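Local coordinates for protein ketosynthase (Streptomyces sp. MSC090213JE08, PDB 6KXD) that probably serves as the chain-length-factor subunit of a type II polyketide synthase, pairing with a ketosynthase partner that builds the polyene-type acyl chain of ishigamide, at residues G176-G181 and V291-P296; R258-I261 and A267-T270; A280-G285 and V368-L373; E305-L310 and L356-D361. One frame throughout, in Å; residues are numbered along the deposited sequence.

Contact 1: residues G176-G181 and V291-P296; sequences GGRVSG and VPCAAP. With EDO (1,2-ethanediol), chain D.
Arg178 lays its guanidinium group against the methyl group of Ala295, and this is the tight part of the contact: CB of Ala295 stands over the centre of one face, 3.2 Å from NH1 of Arg178 and 3.3 Å from its CZ. Further back along the chain, CD of Arg178 meets SG of Cys293 at 3.9 Å. CG anti to the carbonyl carbon (chi1 -59°) and a bend at chi2 carry the arginine out of the 3-10 turn 178-179 and across to the loop that follows strand 287-291. The outer end is looser. The ring of exposed Pro296 comes only to 4.0 Å, CD to NH2 of Arg178, and the edge of the guanidinium gives a weak hydrogen bond from NH1 to O1 of an ethanediol, probably left from crystallisation. Polar grip comes from elsewhere: NH2 forms a salt bridge with Asp327, NH1 bonds to the carbonyl of Val360. Were Arg178 replaced by an alanine, Asp327 would probably lose its counter-charge and a gap would be likely to open beside Ala295. By sequence motif, Arg178 appears to stand where ketosynthases carry the nucleophilic cysteine, and Cys293 and Asp327 probably where they carry the two histidines. A charge-paired arginine beside a methyl group in that place is consistent with a chain length factor that has lost condensing chemistry.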
# COMPACT_ATOMS: atom_id res chain seq x y z
N GLY B 176 -1.77 -6.17 3.44
CA GLY B 176 -2.96 -6.96 3.67
C GLY B 176 -2.66 -8.41 3.91
O GLY B 176 -3.55 -9.20 4.21
N GLY B 177 -1.40 -8.82 3.74
CA GLY B 177 -1.05 -10.18 4.02
C GLY B 177 -1.80 -11.16 3.13
O GLY B 177 -1.81 -11.04 1.90
N ARG B 178 -2.46 -12.17 3.72
CA ARG B 178 -3.06 -13.18 2.88
C ARG B 178 -4.14 -12.65 1.93
O ARG B 178 -4.41 -13.28 0.91
CB ARG B 178 -3.70 -14.26 3.75
CG ARG B 178 -2.72 -14.92 4.67
CD ARG B 178 -3.16 -16.36 4.91
NE ARG B 178 -2.38 -16.86 6.01
CZ ARG B 178 -2.63 -16.56 7.29
NH1 ARG B 178 -3.74 -15.91 7.64
NH2 ARG B 178 -1.77 -16.95 8.22
N VAL B 179 -4.77 -11.51 2.25
CA VAL B 179 -5.84 -11.00 1.40
C VAL B 179 -5.24 -10.07 0.35
O VAL B 179 -5.99 -9.56 -0.49
CB VAL B 179 -6.95 -10.29 2.15
CG1 VAL B 179 -7.62 -11.26 3.10
CG2 VAL B 179 -6.45 -9.03 2.84
N SER B 180 -3.93 -9.79 0.43
CA SER B 180 -3.35 -8.67 -0.32
C SER B 180 -3.49 -8.92 -1.84
O SER B 180 -3.60 -7.95 -2.61
CB SER B 180 -1.89 -8.39 0.04
OG SER B 180 -1.11 -9.50 -0.37
N GLY B 181 -3.37 -10.16 -2.28
CA GLY B 181 -3.55 -10.46 -3.74
C GLY B 181 -4.94 -10.09 -4.23
O GLY B 181 -5.11 -9.62 -5.34
N VAL B 291 -11.24 -22.41 -3.28
CA VAL B 291 -9.89 -22.49 -2.79
C VAL B 291 -9.74 -21.52 -1.64
O VAL B 291 -9.59 -20.32 -1.83
CB VAL B 291 -8.85 -22.23 -3.89
CG1 VAL B 291 -7.48 -22.43 -3.32
CG2 VAL B 291 -9.06 -23.14 -5.10
N PRO B 292 -9.84 -22.04 -0.40
CA PRO B 292 -9.60 -21.27 0.82
C PRO B 292 -8.10 -21.08 0.98
O PRO B 292 -7.35 -21.83 0.40
CB PRO B 292 -10.18 -22.15 1.95
CG PRO B 292 -10.34 -23.52 1.37
CD PRO B 292 -10.24 -23.43 -0.14
N CYS B 293 -7.68 -20.14 1.84
CA CYS B 293 -6.26 -19.90 2.00
C CYS B 293 -5.62 -20.95 2.92
O CYS B 293 -4.42 -21.08 2.97
CB CYS B 293 -5.96 -18.50 2.51
SG CYS B 293 -6.59 -18.17 4.17
N ALA B 294 -6.44 -21.60 3.73
CA ALA B 294 -5.97 -22.70 4.61
C ALA B 294 -4.96 -22.17 5.65
O ALA B 294 -4.04 -22.88 6.02
CB ALA B 294 -5.38 -23.78 3.76
N ALA B 295 -5.11 -20.90 6.08
CA ALA B 295 -4.28 -20.29 7.12
C ALA B 295 -4.27 -21.24 8.30
O ALA B 295 -5.33 -21.75 8.65
CB ALA B 295 -4.82 -18.97 7.54
N PRO B 296 -3.12 -21.50 8.96
CA PRO B 296 -3.04 -22.47 10.06
C PRO B 296 -3.44 -21.81 11.39
O PRO B 296 -2.66 -21.78 12.34
CB PRO B 296 -1.56 -22.89 9.96
CG PRO B 296 -0.88 -21.59 9.62
CD PRO B 296 -1.81 -20.91 8.64
C1 EDO D . -6.03 -15.32 11.73
O1 EDO D . -5.29 -15.86 10.60
C2 EDO D . -5.51 -15.60 13.15
O2 EDO D . -6.67 -16.00 13.86

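Contact 2: residues R258-I261 and A267-T270; sequences RVDI and AAVT
Van der Waals packing of Asp260 and Arg258 onto Ala268 closes the short connection between strand 250-259 and helix 265-280, at the end of the strand and the first turn of the helix. The evidence is a small interface, 139 Å² with both sides summed, with no hydrogen bond crossing it. Its centre is the methyl group of Ala268, which points toward the strand and lies 4.0 Å, CB to CB, from Asp260; the CA atoms of the same pair are 5.6 Å apart. At this separation the two CB atoms meet directly between the backbones. Asp260 has CG anti to the backbone N (chi1 178°), which brings its carboxylate along the methyl, and OD1 of Asp260 is 4.2 Å from CB of Ala268. That oxygen accepts a hydrogen bond from the backbone N of Asp264 just ahead of the helix. Asp260 is also the centre of an inverse gamma turn, with a weak bond of 3.0 Å from Ile261 N to Val259 O, and there the chain leaves the strand. Arg258 meets the helix by the aliphatic part of its chain: CD is 3.7 Å from the carbonyl O of Ala268, while the guanidinium lies obliquely to that oxygen and makes no bond to it. Around this corner, Arg258 also rests on Ala271 and Cys272 of the same helix, strand 365-373 lies under Ala268 through Val366, and on the far side Val259 packs on Ala153 of the neighbouring subunit.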
# COMPACT_ATOMS: atom_id res chain seq x y z
N ARG B 258 -14.36 -7.85 3.58
CA ARG B 258 -14.94 -7.49 4.82
C ARG B 258 -13.84 -7.43 5.87
O ARG B 258 -12.75 -7.97 5.66
CB ARG B 258 -15.98 -8.54 5.22
CG ARG B 258 -17.29 -8.41 4.47
CD ARG B 258 -18.26 -9.40 5.07
NE ARG B 258 -18.62 -9.16 6.44
CZ ARG B 258 -19.69 -8.46 6.82
NH1 ARG B 258 -20.30 -7.68 5.95
NH2 ARG B 258 -20.14 -8.57 8.06
N VAL B 259 -14.14 -6.77 6.99
CA VAL B 259 -13.29 -6.85 8.11
C VAL B 259 -14.06 -7.59 9.19
O VAL B 259 -15.22 -7.28 9.43
CB VAL B 259 -12.78 -5.48 8.57
CG1 VAL B 259 -11.96 -5.60 9.86
CG2 VAL B 259 -12.00 -4.76 7.48
N ASP B 260 -13.38 -8.56 9.80
CA ASP B 260 -13.94 -9.42 10.82
C ASP B 260 -13.85 -8.72 12.18
O ASP B 260 -13.09 -9.14 13.03
CB ASP B 260 -13.20 -10.76 10.86
CG ASP B 260 -13.69 -11.71 11.94
OD1 ASP B 260 -14.83 -11.51 12.45
OD2 ASP B 260 -12.94 -12.64 12.27
N ILE B 261 -14.67 -7.70 12.38
CA ILE B 261 -14.58 -6.83 13.54
C ILE B 261 -15.12 -7.55 14.79
O ILE B 261 -14.81 -7.16 15.91
CB ILE B 261 -15.31 -5.51 13.30
CG1 ILE B 261 -16.83 -5.69 13.14
CG2 ILE B 261 -14.71 -4.79 12.11
CD1 ILE B 261 -17.55 -4.38 13.05
N ALA B 267 -18.35 -16.33 10.10
CA ALA B 267 -19.45 -15.47 9.75
C ALA B 267 -19.00 -14.42 8.75
O ALA B 267 -19.71 -14.10 7.84
CB ALA B 267 -20.01 -14.81 10.98
N ALA B 268 -17.78 -13.91 8.90
CA ALA B 268 -17.29 -12.90 7.97
C ALA B 268 -17.01 -13.52 6.60
O ALA B 268 -17.24 -12.87 5.58
CB ALA B 268 -16.05 -12.26 8.51
N VAL B 269 -16.41 -14.71 6.60
CA VAL B 269 -16.14 -15.41 5.36
C VAL B 269 -17.46 -15.70 4.65
O VAL B 269 -17.59 -15.49 3.48
CB VAL B 269 -15.38 -16.72 5.58
CG1 VAL B 269 -15.34 -17.55 4.31
CG2 VAL B 269 -13.98 -16.49 6.14
N THR B 270 -18.41 -16.26 5.40
CA THR B 270 -19.75 -16.55 4.86
C THR B 270 -20.38 -15.31 4.24
O THR B 270 -20.82 -15.37 3.09
CB THR B 270 -20.66 -17.17 5.92
OG1 THR B 270 -20.01 -18.37 6.34
CG2 THR B 270 -22.06 -17.43 5.39

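Contact 3: residues A280-G285 and V368-L373; sequences AGVDAG and VAVLRL
Val370 receives two apolar side chains from the turn after helix 265-280, both on its CG1. CB of Ala280 is 3.6 Å from CG1 of Val370, and CG2 of Val282 meets the same methyl tip to tip at 4.1 Å. With CG1 anti to the backbone N (chi1 178°), Val370 turns that branch toward Val282, while Ala280 CB comes in from its side. The other branch of Val282, CG1, approaches NH2 of Arg372 at 3.7 Å, obliquely to the guanidinium. Arg372, bent at chi2 and chi3, has its polar partner outside the pair: NH1 bonds to the carbonyl O of Gly352. What places Ala280 and Val282 is a Schellman motif ending the helix, in which Gly281 adopts positive phi (72°) and turns the chain so that the residues before and after it both face the strand. Beyond it, Asp283 forms an Asx turn, its OD2 accepting from Gly285 N at 3.1 Å. Strand 365-373 runs antiparallel between strands 250-259 and 354-360 in the C-terminal half of the thiolase fold. Its residues alternate in side: Val370 also packs on Ala276 of helix 265-280, whereas Leu371 faces Ile337 of helix 332-344.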
# COMPACT_ATOMS: atom_id res chain seq x y z
N ALA B 280 -21.45 -11.43 -8.41
CA ALA B 280 -21.07 -12.13 -9.60
C ALA B 280 -22.31 -12.61 -10.38
O ALA B 280 -22.18 -13.03 -11.54
CB ALA B 280 -20.19 -13.28 -9.22
N GLY B 281 -23.47 -12.63 -9.73
CA GLY B 281 -24.73 -13.13 -10.29
C GLY B 281 -24.72 -14.64 -10.40
O GLY B 281 -25.30 -15.22 -11.33
N VAL B 282 -24.07 -15.32 -9.46
CA VAL B 282 -24.07 -16.74 -9.51
C VAL B 282 -24.52 -17.29 -8.16
O VAL B 282 -24.46 -16.64 -7.14
CB VAL B 282 -22.72 -17.34 -9.94
CG1 VAL B 282 -22.28 -16.75 -11.27
CG2 VAL B 282 -21.65 -17.19 -8.89
N ASP B 283 -25.04 -18.50 -8.25
CA ASP B 283 -25.50 -19.26 -7.12
C ASP B 283 -24.32 -20.05 -6.57
O ASP B 283 -23.43 -20.46 -7.33
CB ASP B 283 -26.64 -20.19 -7.56
CG ASP B 283 -27.40 -20.74 -6.38
OD1 ASP B 283 -28.28 -20.00 -5.88
OD2 ASP B 283 -27.05 -21.86 -5.91
N ALA B 284 -24.35 -20.34 -5.27
CA ALA B 284 -23.26 -21.03 -4.62
C ALA B 284 -23.10 -22.44 -5.18
O ALA B 284 -22.00 -22.96 -5.24
CB ALA B 284 -23.48 -21.05 -3.14
N GLY B 285 -24.22 -23.08 -5.56
CA GLY B 285 -24.21 -24.37 -6.21
C GLY B 285 -23.45 -24.38 -7.52
O GLY B 285 -23.06 -25.40 -7.97
N VAL B 368 -12.90 -12.37 -0.83
CA VAL B 368 -13.35 -13.40 -1.64
C VAL B 368 -13.37 -12.90 -3.08
O VAL B 368 -13.79 -11.79 -3.31
CB VAL B 368 -14.75 -13.88 -1.22
CG1 VAL B 368 -15.30 -14.88 -2.22
CG2 VAL B 368 -14.74 -14.47 0.18
N ALA B 369 -12.89 -13.75 -4.00
CA ALA B 369 -13.05 -13.46 -5.41
C ALA B 369 -13.82 -14.60 -6.07
O ALA B 369 -13.54 -15.79 -5.84
CB ALA B 369 -11.74 -13.23 -6.11
N VAL B 370 -14.69 -14.20 -7.01
CA VAL B 370 -15.44 -15.16 -7.85
C VAL B 370 -14.98 -14.99 -9.29
O VAL B 370 -14.93 -13.87 -9.82
CB VAL B 370 -16.95 -14.94 -7.69
CG1 VAL B 370 -17.76 -15.86 -8.58
CG2 VAL B 370 -17.37 -15.12 -6.25
N LEU B 371 -14.51 -16.09 -9.88
CA LEU B 371 -13.98 -16.08 -11.25
C LEU B 371 -14.87 -16.96 -12.12
O LEU B 371 -15.41 -17.94 -11.64
CB LEU B 371 -12.59 -16.68 -11.28
CG LEU B 371 -11.59 -16.08 -10.28
CD1 LEU B 371 -10.28 -16.84 -10.34
CD2 LEU B 371 -11.35 -14.62 -10.56
N ARG B 372 -14.93 -16.65 -13.41
CA ARG B 372 -15.48 -17.58 -14.36
C ARG B 372 -14.34 -18.07 -15.24
O ARG B 372 -13.66 -17.20 -15.86
CB ARG B 372 -16.58 -16.87 -15.14
CG ARG B 372 -16.89 -17.59 -16.45
CD ARG B 372 -18.32 -17.95 -16.69
NE ARG B 372 -19.35 -17.25 -15.92
CZ ARG B 372 -20.38 -17.88 -15.34
NH1 ARG B 372 -20.41 -19.20 -15.28
NH2 ARG B 372 -21.35 -17.15 -14.79
N LEU B 373 -14.15 -19.39 -15.27
CA LEU B 373 -13.05 -20.00 -16.03
C LEU B 373 -13.48 -19.96 -17.50
O LEU B 373 -14.66 -20.18 -17.81
CB LEU B 373 -12.70 -21.38 -15.49
CG LEU B 373 -12.40 -21.40 -13.99
CD1 LEU B 373 -12.23 -22.79 -13.46
CD2 LEU B 373 -11.17 -20.54 -13.69

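Contact 4: residues E305-L310 and L356-D361; sequences EALAAL and LVCAVD
Leu307, on helix 298-310, packs its two methyls onto Leu356 and Cys358 of strand 354-360, a helix-on-sheet layer of the C-terminal half of the thiolase fold. The contact is wholly apolar: it buries 132 Å² over the two sides, and no hydrogen bond crosses it. The backbones stay well apart, 8.6 Å between the CA atoms of Leu307 and Cys358, so the side chains fill the space. The leucine divides its work between two residues that point to the same side of the strand, with the alternate residue Val357 facing away. CD2 of Leu307 meets CD2 of Leu356, the two side chains crossing obliquely, while CD1 lies against the CB of Cys358. Leu307 holds CG anti to the carbonyl carbon (chi1 -77°), which carries the fork toward the strand. Leu310, one turn further on, also points at the strand, with its CD2 4.6 Å from CD1 of Leu356. Hydrogen bonding belongs to the strand's other partners: Leu356 and Cys358 pair in the backbone with Val291, and the Cys358 carbonyl accepts from Gln336. Helix 265-280 adds to the apolar layer, Leu310 resting on Ala273 and Cys358 on Val269. Both methyl contacts have the same length, 3.7 Å from CD2 of Leu307 to CD2 of Leu356 and 3.7 Å from CD1 of Leu307 to CB of Cys358.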
# COMPACT_ATOMS: atom_id res chain seq x y z
N GLU B 305 -14.45 -24.29 7.38
CA GLU B 305 -15.82 -24.75 7.79
C GLU B 305 -16.90 -23.95 7.06
O GLU B 305 -17.90 -24.49 6.62
CB GLU B 305 -16.01 -24.66 9.31
CG GLU B 305 -15.23 -25.71 10.09
CD GLU B 305 -15.40 -27.13 9.54
OE1 GLU B 305 -14.51 -27.59 8.77
OE2 GLU B 305 -16.43 -27.76 9.85
N ALA B 306 -16.70 -22.64 6.94
CA ALA B 306 -17.66 -21.74 6.29
C ALA B 306 -17.84 -22.13 4.82
O ALA B 306 -18.95 -22.18 4.33
CB ALA B 306 -17.24 -20.30 6.44
N LEU B 307 -16.74 -22.36 4.10
CA LEU B 307 -16.82 -22.70 2.69
C LEU B 307 -17.36 -24.12 2.49
O LEU B 307 -18.05 -24.37 1.53
CB LEU B 307 -15.44 -22.57 2.05
CG LEU B 307 -15.05 -21.13 1.78
CD1 LEU B 307 -13.60 -21.07 1.35
CD2 LEU B 307 -15.96 -20.52 0.72
N ALA B 308 -17.03 -25.01 3.41
CA ALA B 308 -17.41 -26.40 3.31
C ALA B 308 -18.93 -26.46 3.39
O ALA B 308 -19.51 -27.40 2.92
CB ALA B 308 -16.76 -27.22 4.39
N ALA B 309 -19.54 -25.46 4.00
CA ALA B 309 -21.03 -25.40 4.08
C ALA B 309 -21.65 -24.64 2.90
O ALA B 309 -22.80 -24.85 2.54
CB ALA B 309 -21.40 -24.74 5.37
N LEU B 310 -20.92 -23.67 2.37
CA LEU B 310 -21.41 -22.72 1.45
C LEU B 310 -21.36 -23.26 0.01
O LEU B 310 -22.25 -22.93 -0.75
CB LEU B 310 -20.59 -21.44 1.53
CG LEU B 310 -21.11 -20.33 0.63
CD1 LEU B 310 -22.27 -19.64 1.29
CD2 LEU B 310 -20.04 -19.36 0.26
N LEU B 356 -14.20 -19.81 -6.80
CA LEU B 356 -14.23 -18.91 -5.66
C LEU B 356 -12.91 -19.08 -4.91
O LEU B 356 -12.52 -20.22 -4.61
CB LEU B 356 -15.39 -19.30 -4.73
CG LEU B 356 -15.68 -18.35 -3.58
CD1 LEU B 356 -17.15 -18.39 -3.23
CD2 LEU B 356 -14.88 -18.75 -2.35
N VAL B 357 -12.26 -17.96 -4.61
CA VAL B 357 -11.04 -17.99 -3.79
C VAL B 357 -11.32 -17.10 -2.57
O VAL B 357 -11.97 -16.12 -2.68
CB VAL B 357 -9.79 -17.54 -4.56
CG1 VAL B 357 -9.60 -18.39 -5.79
CG2 VAL B 357 -9.79 -16.08 -4.91
N CYS B 358 -10.88 -17.54 -1.41
CA CYS B 358 -11.21 -16.87 -0.20
C CYS B 358 -9.91 -16.79 0.61
O CYS B 358 -9.12 -17.76 0.62
CB CYS B 358 -12.26 -17.67 0.58
SG CYS B 358 -12.64 -16.83 2.13
N ALA B 359 -9.69 -15.68 1.29
CA ALA B 359 -8.57 -15.59 2.22
C ALA B 359 -8.98 -14.79 3.44
O ALA B 359 -9.86 -13.95 3.37
CB ALA B 359 -7.38 -14.97 1.58
N VAL B 360 -8.29 -15.11 4.54
CA VAL B 360 -8.40 -14.44 5.83
C VAL B 360 -7.00 -14.12 6.32
O VAL B 360 -6.08 -14.84 6.10
CB VAL B 360 -9.16 -15.30 6.86
CG1 VAL B 360 -10.55 -15.56 6.33
CG2 VAL B 360 -8.46 -16.62 7.16
N ASP B 361 -6.89 -12.97 6.96
CA ASP B 361 -5.64 -12.50 7.38
C ASP B 361 -5.74 -12.25 8.88
O ASP B 361 -6.82 -11.94 9.43
CB ASP B 361 -5.27 -11.28 6.56
CG ASP B 361 -3.88 -10.78 6.89
OD1 ASP B 361 -2.93 -11.51 6.56
OD2 ASP B 361 -3.77 -9.69 7.51

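Contacts 2, 3 and 4 all bear on strands of the same C-terminal sheet, whose strands 354-360 and 365-373 are neighbours: Val357 N lies 2.8 Å from Ala369 O, tying contacts 3 and 4. Between contacts 2 and 4, centres about 10 Å apart, Val269 CG1 reaches Cys358 SG at 3.5 Å. Contact 1 stands nearest the middle of the chain, its centre about 8 Å from that of the chain, against about 20 Å for the centres of contacts 2 and 3. It touches contact 4, among other places at Arg178 N with Asp361 OD1, 3.0 Å apart. Thus the end of segment 356-361 probably reaches the place corresponding to the active site of ketosynthases.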